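C2 toxin component I (Clostridium botulinum, PDB 2J3X) is the enzymatic component of the binary C2 toxin, an ADP-ribosyltransferase that probably transfers ADP-ribose from NAD to actin of the host cell. Local coordinates at residues V102-K107 and Y141-F146; E227-E232 and G375-G380; F312-K317 and Q327-F332; I341-F346 and S396-F401. The protein carries 2 engineered substitutions. All blocks are in the same frame, centred on the assembly; numbering follows the deposited sequence. Where two conformers were deposited one is given.

Contact 1: residues V102-K107 and Y141-F146. With SO4 (sulfate ion), chain P.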
# COMPACT_ATOMS: atom_id res chain seq x y z
N VAL A 102 -7.07 6.78 -13.91
CA VAL A 102 -6.60 5.58 -13.21
C VAL A 102 -7.72 4.86 -12.45
O VAL A 102 -8.69 5.47 -12.01
CB VAL A 102 -5.39 5.87 -12.27
CG1 VAL A 102 -4.11 6.07 -13.09
CG2 VAL A 102 -5.60 7.12 -11.42
N ASN A 103 -7.59 3.55 -12.31
CA ASN A 103 -8.68 2.77 -11.69
C ASN A 103 -8.64 2.84 -10.15
O ASN A 103 -8.18 1.87 -9.50
CB ASN A 103 -8.71 1.36 -12.24
CG ASN A 103 -7.40 0.58 -12.05
OD1 ASN A 103 -6.26 1.11 -12.03
ND2 ASN A 103 -7.57 -0.74 -11.98
N PHE A 104 -9.03 3.98 -9.57
CA PHE A 104 -9.25 4.09 -8.09
C PHE A 104 -10.71 4.33 -7.84
O PHE A 104 -11.29 5.28 -8.42
CB PHE A 104 -8.48 5.23 -7.42
CG PHE A 104 -7.07 4.94 -7.16
CD1 PHE A 104 -6.10 5.08 -8.19
CD2 PHE A 104 -6.65 4.61 -5.88
CE1 PHE A 104 -4.76 4.81 -7.93
CE2 PHE A 104 -5.33 4.29 -5.63
CZ PHE A 104 -4.38 4.40 -6.64
N THR A 105 -11.32 3.51 -6.97
CA THR A 105 -12.68 3.77 -6.46
C THR A 105 -12.63 4.62 -5.20
O THR A 105 -11.54 4.78 -4.61
CB THR A 105 -13.38 2.43 -6.07
OG1 THR A 105 -12.60 1.82 -5.05
CG2 THR A 105 -13.42 1.50 -7.28
N PRO A 106 -13.79 5.17 -4.76
CA PRO A 106 -13.75 5.89 -3.46
C PRO A 106 -13.15 5.05 -2.33
O PRO A 106 -12.35 5.58 -1.58
CB PRO A 106 -15.22 6.23 -3.19
CG PRO A 106 -15.84 6.33 -4.62
CD PRO A 106 -15.12 5.27 -5.42
N LYS A 107 -13.51 3.76 -2.24
CA LYS A 107 -12.96 2.95 -1.11
C LYS A 107 -11.45 2.93 -1.14
O LYS A 107 -10.80 2.96 -0.08
CB LYS A 107 -13.47 1.49 -1.12
CG LYS A 107 -14.84 1.32 -0.56
CD LYS A 107 -15.39 -0.05 -0.95
CE LYS A 107 -16.82 -0.20 -0.40
NZ LYS A 107 -17.36 -1.61 -0.39
N TYR A 141 -2.04 7.31 -1.94
CA TYR A 141 -2.81 6.05 -1.95
C TYR A 141 -2.20 5.06 -2.92
O TYR A 141 -2.23 5.27 -4.13
CB TYR A 141 -4.23 6.35 -2.41
CG TYR A 141 -4.95 7.29 -1.48
CD1 TYR A 141 -5.53 6.84 -0.29
CD2 TYR A 141 -5.07 8.67 -1.82
CE1 TYR A 141 -6.20 7.74 0.56
CE2 TYR A 141 -5.73 9.56 -0.99
CZ TYR A 141 -6.32 9.09 0.20
OH TYR A 141 -6.98 9.98 1.02
N THR A 142 -1.66 3.96 -2.40
CA THR A 142 -0.96 3.03 -3.27
C THR A 142 -1.89 2.02 -3.94
O THR A 142 -2.77 1.40 -3.29
CB THR A 142 0.09 2.25 -2.39
OG1 THR A 142 0.86 3.23 -1.67
CG2 THR A 142 0.99 1.33 -3.25
N LYS A 143 -1.67 1.81 -5.25
CA LYS A 143 -2.30 0.74 -5.98
C LYS A 143 -1.35 -0.46 -5.95
O LYS A 143 -0.34 -0.48 -6.62
CB LYS A 143 -2.57 1.19 -7.43
CG LYS A 143 -3.42 0.14 -8.20
CD LYS A 143 -4.93 0.31 -7.92
CE LYS A 143 -5.74 -0.70 -8.74
NZ LYS A 143 -7.16 -0.45 -8.33
N PHE A 144 -1.65 -1.43 -5.09
CA PHE A 144 -0.74 -2.57 -4.94
C PHE A 144 -0.63 -3.43 -6.19
O PHE A 144 0.46 -3.94 -6.48
CB PHE A 144 -1.18 -3.42 -3.73
CG PHE A 144 -1.24 -2.64 -2.47
CD1 PHE A 144 -0.07 -2.10 -1.87
CD2 PHE A 144 -2.48 -2.44 -1.84
CE1 PHE A 144 -0.16 -1.38 -0.63
CE2 PHE A 144 -2.58 -1.72 -0.63
CZ PHE A 144 -1.42 -1.18 -0.04
N SER A 145 -1.72 -3.54 -6.95
CA SER A 145 -1.74 -4.37 -8.15
C SER A 145 -1.22 -3.52 -9.30
O SER A 145 -0.82 -2.39 -9.10
CB SER A 145 -3.17 -4.84 -8.48
OG SER A 145 -4.00 -3.69 -8.75
N PHE A 146 -1.19 -4.11 -10.50
CA PHE A 146 -0.98 -3.32 -11.71
C PHE A 146 -2.05 -2.24 -11.72
O PHE A 146 -3.18 -2.47 -11.23
CB PHE A 146 -1.19 -4.21 -12.92
CG PHE A 146 -0.27 -5.39 -12.92
CD1 PHE A 146 1.12 -5.21 -13.16
CD2 PHE A 146 -0.77 -6.65 -12.60
CE1 PHE A 146 2.01 -6.33 -13.16
CE2 PHE A 146 0.10 -7.77 -12.59
CZ PHE A 146 1.46 -7.62 -12.87
S SO4 P . -9.54 -4.87 -11.63
O1 SO4 P . -9.45 -5.16 -13.07
O2 SO4 P . -8.47 -5.51 -10.86
O3 SO4 P . -9.45 -3.42 -11.41
O4 SO4 P . -10.80 -5.46 -11.15
O HOH W 1 -5.40 -2.58 -12.81
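Phe104 and Lys143 make the close-packed half of this contact. Phe104 CZ lies 3.8 Å from Lys143 CB and 3.4 Å from Tyr141 O, while CD of the lysine lies over one face of the ring. The two side chains run alongside in opposite directions. The lysine starts with CG opposite its own N (chi1 -173°), then bends at chi2 (83°) and carries NZ up to the backbone of Asn103. There Lys143 NZ donates to Asn103 O at 2.8 Å, close to the line of the carbonyl (C=O...N angle 173°). Glu108 pairs with the same ammonium in a salt bridge, so a buried charge has two oxygen partners. Asn103 is the centre of an inverse gamma turn in the loop that leaves strand 98-102, and Lys143 comes from the segment of strand 141-143, an outermost strand of the same mixed sheet in the N-terminal ADP-ribosyltransferase-like half. The Asn103 side chain, partly exposed, forms the looser flank. Its OD1 is fixed by Ser148 N, but Asn103 ND2 reaches Phe146 O through a single water, 3.0 Å from ND2 and 2.7 Å from that oxygen. A sulfate, probably from the crystallisation liquor and also bound by Lys50 and Thr51, accepts a weak bond from Asn103 ND2.

Contact 2: residues E227-E232 and G375-G380. With SO4 (sulfate ion), chain V.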
# COMPACT_ATOMS: atom_id res chain seq x y z
N GLU A 227 17.71 -5.04 3.46
CA GLU A 227 18.79 -4.90 4.42
C GLU A 227 19.71 -3.79 3.93
O GLU A 227 20.27 -3.07 4.76
CB GLU A 227 19.55 -6.21 4.50
CG GLU A 227 20.73 -6.17 5.48
CD GLU A 227 20.35 -6.21 6.94
OE1 GLU A 227 19.18 -6.23 7.28
OE2 GLU A 227 21.24 -6.20 7.80
N ALA A 228 19.86 -3.64 2.60
CA ALA A 228 20.74 -2.59 2.05
C ALA A 228 20.34 -1.20 2.50
O ALA A 228 21.22 -0.36 2.71
CB ALA A 228 20.78 -2.63 0.47
N TRP A 229 19.03 -0.95 2.61
CA TRP A 229 18.56 0.36 3.11
C TRP A 229 19.05 0.60 4.53
O TRP A 229 19.53 1.69 4.87
CB TRP A 229 17.02 0.46 3.08
CG TRP A 229 16.54 1.85 3.38
CD1 TRP A 229 16.32 2.85 2.45
CD2 TRP A 229 16.29 2.43 4.68
NE1 TRP A 229 15.90 3.97 3.08
CE2 TRP A 229 15.88 3.78 4.44
CE3 TRP A 229 16.33 1.95 6.01
CZ2 TRP A 229 15.49 4.65 5.47
CZ3 TRP A 229 15.98 2.84 7.07
CH2 TRP A 229 15.57 4.19 6.78
N GLY A 230 18.93 -0.43 5.37
CA GLY A 230 19.43 -0.32 6.74
C GLY A 230 20.95 -0.12 6.75
O GLY A 230 21.47 0.69 7.50
N ALA A 231 21.69 -0.86 5.92
CA ALA A 231 23.15 -0.70 5.89
C ALA A 231 23.58 0.69 5.43
O ALA A 231 24.52 1.26 6.00
CB ALA A 231 23.81 -1.79 4.95
N GLU A 232 22.92 1.23 4.40
CA GLU A 232 23.26 2.52 3.80
C GLU A 232 23.00 3.64 4.79
O GLU A 232 23.77 4.60 4.90
CB GLU A 232 22.37 2.78 2.56
CG GLU A 232 22.74 1.95 1.37
CD GLU A 232 21.55 1.69 0.40
OE1 GLU A 232 20.46 2.34 0.49
OE2 GLU A 232 21.72 0.80 -0.46
N GLY A 375 13.40 7.19 15.43
CA GLY A 375 13.51 5.75 15.28
C GLY A 375 14.84 5.43 14.64
O GLY A 375 15.55 6.32 14.18
N ALA A 376 15.16 4.14 14.56
CA ALA A 376 16.41 3.71 13.92
C ALA A 376 16.23 2.32 13.39
O ALA A 376 15.57 1.47 14.01
CB ALA A 376 17.57 3.72 14.94
N PHE A 377 16.88 2.06 12.27
CA PHE A 377 17.02 0.67 11.82
C PHE A 377 18.09 0.04 12.68
O PHE A 377 19.16 0.60 12.90
CB PHE A 377 17.46 0.68 10.33
CG PHE A 377 17.43 -0.66 9.64
CD1 PHE A 377 18.36 -1.70 9.98
CD2 PHE A 377 16.52 -0.89 8.64
CE1 PHE A 377 18.34 -2.93 9.31
CE2 PHE A 377 16.49 -2.11 7.92
CZ PHE A 377 17.45 -3.14 8.24
N ILE A 378 17.76 -1.15 13.21
CA ILE A 378 18.66 -1.88 14.11
C ILE A 378 19.67 -2.61 13.23
O ILE A 378 19.53 -3.81 12.90
CB ILE A 378 17.82 -2.80 15.01
CG1 ILE A 378 16.78 -1.95 15.78
CG2 ILE A 378 18.74 -3.61 15.96
CD1 ILE A 378 17.33 -0.83 16.64
N TYR A 379 20.70 -1.85 12.85
CA TYR A 379 21.77 -2.33 11.97
C TYR A 379 23.06 -2.29 12.77
O TYR A 379 23.33 -1.28 13.42
CB TYR A 379 21.90 -1.47 10.70
CG TYR A 379 22.89 -2.06 9.72
CD1 TYR A 379 22.51 -3.04 8.84
CD2 TYR A 379 24.24 -1.63 9.68
CE1 TYR A 379 23.42 -3.66 7.97
CE2 TYR A 379 25.17 -2.25 8.79
CZ TYR A 379 24.75 -3.25 7.95
OH TYR A 379 25.63 -3.87 7.06
N GLY A 380 23.85 -3.37 12.71
CA GLY A 380 25.15 -3.36 13.42
C GLY A 380 25.06 -4.12 14.74
O GLY A 380 26.07 -4.25 15.46
S SO4 V . 19.55 -6.77 0.59
O1 SO4 V . 19.41 -6.81 -0.87
O2 SO4 V . 20.62 -5.84 0.78
O3 SO4 V . 18.37 -6.33 1.31
O4 SO4 V . 20.08 -8.02 1.14
O HOH W 2 20.77 -5.69 10.70
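In the C-terminal ADP-ribosyltransferase domain, the first turns of helix 227-234 pack across strand 375-377 and the residues after it, with Gly230 set against Phe377 where the two come nearest. The axes of the short helix and strand segments approach to 9.1 Å and cross at -115°. Phe377 and Tyr379 each lay a ring face on the helix backbone. Gly230 CA stands over the middle of the Phe377 ring, 3.4 Å from its centroid and 7° off the normal. With no side chain on the glycine, the ring lies flat against the main chain. Tyr379, two residues beyond Phe377, does the same with the next helix residue: Ala231 CA is 3.6 Å from the Tyr379 centroid, over the face, and Ala231 CB touches Tyr379 CZ at 3.5 Å. Both are CH-pi contacts. Trp229 meets Phe377 otherwise, offering the edge of its indole, with Trp229 CE3 3.9 Å from Phe377 CD2. Glu227 bends at chi2 (75°) so that its carboxylate reaches the rims of both rings, Glu227 OE1 3.7 Å from Phe377 CZ and OE2 3.4 Å from Tyr379 CE1. A sulfate, probably from the crystallisation liquor, takes weak bonds from the Glu227 and Ala228 backbone N at the start of the helix. Farther round, Trp229 NE1 is bonded to Gln293, and Ile390 of strand 389-392 touches both Trp229 and Phe377. Strand 375-377 is hydrogen-bonded to 389-392 (Ala376 with Leu391), and the helix packs on it through Phe377; Tyr234 of the helix also touches Phe377 and Tyr379.

Contact 3: residues F312-K317 and Q327-F332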
# COMPACT_ATOMS: atom_id res chain seq x y z
N PHE A 312 -9.80 -13.08 16.33
CA PHE A 312 -10.82 -12.54 15.45
C PHE A 312 -10.51 -12.96 14.03
O PHE A 312 -9.37 -12.78 13.57
CB PHE A 312 -10.81 -11.00 15.53
CG PHE A 312 -11.85 -10.38 14.62
CD1 PHE A 312 -11.55 -10.13 13.25
CD2 PHE A 312 -13.10 -10.07 15.10
CE1 PHE A 312 -12.51 -9.60 12.40
CE2 PHE A 312 -14.06 -9.53 14.28
CZ PHE A 312 -13.79 -9.30 12.92
N SER A 313 -11.50 -13.44 13.29
CA SER A 313 -11.24 -13.85 11.89
C SER A 313 -12.17 -13.16 10.94
O SER A 313 -13.39 -13.00 11.24
CB SER A 313 -11.41 -15.37 11.73
OG SER A 313 -11.30 -15.79 10.37
N PHE A 314 -11.64 -12.86 9.74
CA PHE A 314 -12.46 -12.34 8.65
C PHE A 314 -12.97 -13.38 7.66
O PHE A 314 -13.59 -13.04 6.63
CB PHE A 314 -11.60 -11.30 7.86
CG PHE A 314 -11.38 -10.00 8.58
CD1 PHE A 314 -12.43 -9.06 8.72
CD2 PHE A 314 -10.12 -9.69 9.07
CE1 PHE A 314 -12.23 -7.83 9.36
CE2 PHE A 314 -9.91 -8.45 9.71
CZ PHE A 314 -10.99 -7.51 9.82
N ASP A 315 -12.68 -14.66 7.94
CA ASP A 315 -13.09 -15.72 7.03
C ASP A 315 -14.28 -16.49 7.56
O ASP A 315 -14.38 -16.66 8.78
CB ASP A 315 -11.92 -16.67 6.86
CG ASP A 315 -10.81 -16.03 6.01
OD1 ASP A 315 -11.12 -15.72 4.84
OD2 ASP A 315 -9.72 -15.81 6.56
N LYS A 316 -15.10 -16.98 6.63
CA LYS A 316 -16.23 -17.85 6.97
C LYS A 316 -16.23 -19.05 6.00
O LYS A 316 -15.54 -19.04 4.97
CB LYS A 316 -17.55 -17.06 6.90
CG LYS A 316 -17.89 -16.57 5.51
CD LYS A 316 -19.20 -15.76 5.41
CE LYS A 316 -19.56 -15.56 3.91
NZ LYS A 316 -20.94 -14.98 3.63
N LYS A 317 -16.97 -20.10 6.36
CA LYS A 317 -17.18 -21.27 5.48
C LYS A 317 -18.47 -21.18 4.67
O LYS A 317 -19.53 -20.89 5.22
CB LYS A 317 -17.23 -22.56 6.29
CG LYS A 317 -16.04 -22.79 7.18
CD LYS A 317 -15.86 -24.28 7.51
CE LYS A 317 -15.22 -25.03 6.37
NZ LYS A 317 -14.39 -26.15 6.87
N GLN A 327 -19.22 -8.64 5.28
CA GLN A 327 -19.87 -7.81 6.31
C GLN A 327 -18.86 -7.42 7.37
O GLN A 327 -18.82 -6.27 7.84
CB GLN A 327 -21.04 -8.56 6.99
CG GLN A 327 -22.26 -8.83 6.10
CD GLN A 327 -23.28 -9.82 6.73
OE1 GLN A 327 -23.05 -10.43 7.79
NE2 GLN A 327 -24.41 -10.02 6.03
N LYS A 328 -18.04 -8.38 7.79
CA LYS A 328 -17.06 -8.07 8.82
C LYS A 328 -16.00 -7.08 8.27
O LYS A 328 -15.54 -6.18 8.98
CB LYS A 328 -16.31 -9.34 9.29
CG LYS A 328 -17.11 -10.22 10.24
CD LYS A 328 -16.19 -11.35 10.73
CE LYS A 328 -16.84 -12.14 11.90
NZ LYS A 328 -18.08 -12.84 11.46
N LEU A 329 -15.57 -7.31 7.03
CA LEU A 329 -14.56 -6.43 6.43
C LEU A 329 -15.15 -5.02 6.37
O LEU A 329 -14.48 -4.07 6.74
CB LEU A 329 -14.21 -6.90 5.03
CG LEU A 329 -13.29 -8.15 4.99
CD1 LEU A 329 -13.21 -8.67 3.54
CD2 LEU A 329 -11.84 -7.76 5.46
N ASN A 330 -16.39 -4.88 5.92
CA ASN A 330 -16.99 -3.54 5.83
C ASN A 330 -17.15 -2.87 7.16
O ASN A 330 -16.90 -1.65 7.29
CB ASN A 330 -18.34 -3.55 5.08
CG ASN A 330 -18.17 -3.92 3.59
OD1 ASN A 330 -17.13 -3.67 2.97
ND2 ASN A 330 -19.22 -4.52 3.01
N GLU A 331 -17.55 -3.65 8.18
CA GLU A 331 -17.69 -3.10 9.50
C GLU A 331 -16.35 -2.55 9.98
O GLU A 331 -16.26 -1.44 10.50
CB GLU A 331 -18.17 -4.18 10.47
CG GLU A 331 -19.67 -4.49 10.25
CD GLU A 331 -20.06 -5.86 10.79
OE1 GLU A 331 -19.22 -6.50 11.48
OE2 GLU A 331 -21.21 -6.29 10.52
N PHE A 332 -15.31 -3.37 9.84
CA PHE A 332 -14.00 -2.99 10.35
C PHE A 332 -13.43 -1.77 9.61
O PHE A 332 -12.89 -0.87 10.25
CB PHE A 332 -13.00 -4.19 10.23
CG PHE A 332 -11.64 -3.87 10.77
CD1 PHE A 332 -11.38 -4.03 12.15
CD2 PHE A 332 -10.60 -3.45 9.91
CE1 PHE A 332 -10.14 -3.73 12.68
CE2 PHE A 332 -9.31 -3.15 10.45
CZ PHE A 332 -9.09 -3.24 11.83
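The carbonyl oxygen of Lys328 takes the helical hydrogen bond from Phe332 N at 2.9 Å and at the same time lies near the plane of the Phe314 ring, 3.7 Å from Phe314 CE1 at its edge. That ring is the centre of the contact. Leu329 CD2 lies over one face, offset toward the rim, 3.6 Å from Phe314 CD1. The opposite face receives Phe312 CE1, 3.5 Å above the plane and over the ring centre. The adjoining stretch of the same rim, at CZ, points into the face of Phe332 in a T-shaped pair, the centroids 5.7 Å apart and the planes at 79°. Phe314 gets there with CG opposite its carbonyl carbon (chi1 -73°), which swings the ring toward the helix although the side chain sets off at an angle to it. The elements joined are successive in the chain: the approach to strand 315-318, the first arm of a beta hairpin with 321-324, and helix 326-336, which follows the second arm. An ST turn shapes the approach, Ser313 OG accepting from Asp315 N at 3.0 Å with an N-H...O angle of 167°. On the outer flank Lys328 extends beside the loop, its CD 3.3 Å from Ser313 O and 3.8 Å from Phe312 CZ. Only at chi4 does the chain bend, and its NZ forms a salt bridge with Asp325. Inward, Phe332 carries the aromatic packing on to Phe306, Phe363 and Trp336.

Contact 4: residues I341-F346 and S396-F401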
# COMPACT_ATOMS: atom_id res chain seq x y z
N ILE A 341 -4.08 5.34 16.51
CA ILE A 341 -3.52 4.14 17.12
C ILE A 341 -2.34 4.60 17.94
O ILE A 341 -1.45 5.28 17.47
CB ILE A 341 -3.05 3.09 16.05
CG1 ILE A 341 -4.23 2.65 15.18
CG2 ILE A 341 -2.38 1.87 16.69
CD1 ILE A 341 -5.30 1.85 15.97
N GLU A 342 -2.35 4.26 19.23
CA GLU A 342 -1.27 4.70 20.11
C GLU A 342 -0.24 3.59 20.34
O GLU A 342 -0.54 2.39 20.17
CB GLU A 342 -1.83 5.13 21.47
CG GLU A 342 -2.53 6.49 21.54
CD GLU A 342 -3.02 6.82 22.97
OE1 GLU A 342 -2.73 6.05 23.91
OE2 GLU A 342 -3.70 7.85 23.16
N ASN A 343 0.97 3.98 20.73
CA ASN A 343 1.99 3.00 21.14
C ASN A 343 2.66 3.61 22.34
O ASN A 343 3.51 4.46 22.18
CB ASN A 343 3.04 2.79 20.03
CG ASN A 343 2.51 2.04 18.85
OD1 ASN A 343 2.53 0.80 18.82
ND2 ASN A 343 2.03 2.77 17.83
N LEU A 344 2.27 3.21 23.56
CA LEU A 344 2.85 3.85 24.75
C LEU A 344 4.33 3.54 24.95
O LEU A 344 5.07 4.40 25.36
CB LEU A 344 2.03 3.46 26.00
CG LEU A 344 0.67 4.15 26.11
CD1 LEU A 344 -0.03 3.72 27.43
CD2 LEU A 344 0.86 5.64 26.06
N SER A 345 4.74 2.33 24.61
CA SER A 345 6.13 1.96 24.65
C SER A 345 6.80 2.18 23.26
O SER A 345 6.14 2.56 22.29
CB SER A 345 6.29 0.48 25.01
OG SER A 345 7.63 0.22 25.41
N PHE A 346 8.09 1.89 23.21
CA PHE A 346 8.80 1.74 21.91
C PHE A 346 8.11 0.64 21.11
O PHE A 346 7.57 -0.31 21.70
CB PHE A 346 10.26 1.37 22.17
CG PHE A 346 10.95 2.35 23.07
CD1 PHE A 346 11.47 3.54 22.56
CD2 PHE A 346 11.03 2.10 24.47
CE1 PHE A 346 12.06 4.48 23.42
CE2 PHE A 346 11.63 3.02 25.32
CZ PHE A 346 12.18 4.20 24.81
N SER A 396 4.80 6.81 19.73
CA SER A 396 4.61 7.08 18.28
C SER A 396 3.14 6.78 17.95
O SER A 396 2.70 5.63 18.04
CB SER A 396 5.54 6.18 17.43
OG SER A 396 6.93 6.56 17.57
N THR A 397 2.41 7.82 17.53
CA THR A 397 1.01 7.71 17.29
C THR A 397 0.78 7.79 15.79
O THR A 397 1.50 8.53 15.10
CB THR A 397 0.28 8.89 18.00
OG1 THR A 397 0.67 8.86 19.41
CG2 THR A 397 -1.19 8.82 17.86
N PHE A 398 -0.20 7.06 15.31
CA PHE A 398 -0.53 6.97 13.87
C PHE A 398 -2.04 7.17 13.66
O PHE A 398 -2.84 6.92 14.55
CB PHE A 398 -0.12 5.60 13.29
CG PHE A 398 1.35 5.40 13.22
CD1 PHE A 398 2.08 5.88 12.11
CD2 PHE A 398 2.03 4.79 14.29
CE1 PHE A 398 3.49 5.70 12.02
CE2 PHE A 398 3.43 4.67 14.25
CZ PHE A 398 4.16 5.11 13.14
N LYS A 399 -2.41 7.66 12.49
CA LYS A 399 -3.80 7.80 12.10
C LYS A 399 -3.99 6.92 10.87
O LYS A 399 -3.23 7.03 9.92
CB LYS A 399 -4.11 9.27 11.73
CG LYS A 399 -5.57 9.45 11.35
CD LYS A 399 -5.95 10.99 11.49
CE LYS A 399 -7.15 11.36 10.62
NZ LYS A 399 -8.50 11.20 11.29
N ILE A 400 -4.95 5.99 10.93
CA ILE A 400 -5.30 5.17 9.80
C ILE A 400 -6.03 5.97 8.77
O ILE A 400 -7.01 6.65 9.10
CB ILE A 400 -6.27 4.02 10.28
CG1 ILE A 400 -5.50 3.23 11.36
CG2 ILE A 400 -6.69 3.16 9.11
CD1 ILE A 400 -6.39 2.11 12.08
N PHE A 401 -5.56 5.88 7.54
CA PHE A 401 -6.26 6.59 6.47
C PHE A 401 -6.81 5.69 5.39
O PHE A 401 -7.58 6.17 4.53
CB PHE A 401 -5.37 7.76 5.95
CG PHE A 401 -4.16 7.30 5.19
CD1 PHE A 401 -4.28 6.95 3.78
CD2 PHE A 401 -2.92 7.17 5.83
CE1 PHE A 401 -3.13 6.49 3.06
CE2 PHE A 401 -1.76 6.69 5.10
CZ PHE A 401 -1.89 6.34 3.75
O HOH W 3 1.14 6.76 20.99
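Asn343 and Phe398 set their flat groups almost perpendicular, amide and ring planes 86° apart, with Asn343 ND2 at the ring edge, 4.1 Å from Phe398 CD2. This orientation is governed by a stronger partner: Asn343 ND2 donates to Ser396 O at 2.9 Å, the oxygen lying only 11° out of the amide plane and the N-H...O angle being 160°. Turning the amide about chi2 presents the N-H to that carbonyl, while OD1 bonds a glycerol that probably came from the crystallisation liquor. Two residues earlier the backbones join directly. Ile341 and Phe398 form an antiparallel hydrogen-bonded pair, with Ile341 N to Phe398 O at 2.8 Å and Phe398 N to Ile341 O at 3.1 Å. Their side chains leave on the same face of the sheet. Ile341 also leans along the strand to Ile400, the two branched chains meeting at a slant with Ile341 CG1 3.8 Å from Ile400 CD1. Beside the bridge a water joins Asn343 N (2.8 Å) to Thr397 OG1 (2.7 Å), a hydroxyl that is also bonded to Lys429 N. Strand 340-341 is an outermost strand of the five-stranded sheet, with 397-411 lying between it and 414-426. Phe398 packs on Ala423 and Ile400 on Ile421 of that inner strand, while the loop beyond Asn343 carries Phe346 in among helices 257-265 and 273-286.

Overall arrangement
Contact 1 is the most buried of the four and belongs to the N-terminal half; contacts 2, 3 and 4 share the C-terminal one and are only partly buried. Contact 1 combines ring packing with a buried lysine-to-carbonyl bond. In contacts 2 and 3 aromatic rings pack on a helix, against glycine and alanine in contact 2 and against leucine and a T-shaped phenylalanine in contact 3. Contact 4 relies chiefly on hydrogen bonds at a sheet border. The two halves meet, among other places, where Tyr141 touches Phe401 between contacts 1 and 4, and where Lys107 approaches Asn330 of contact 3. Contacts 2 and 3 remain about 25 Å apart between nearest atoms.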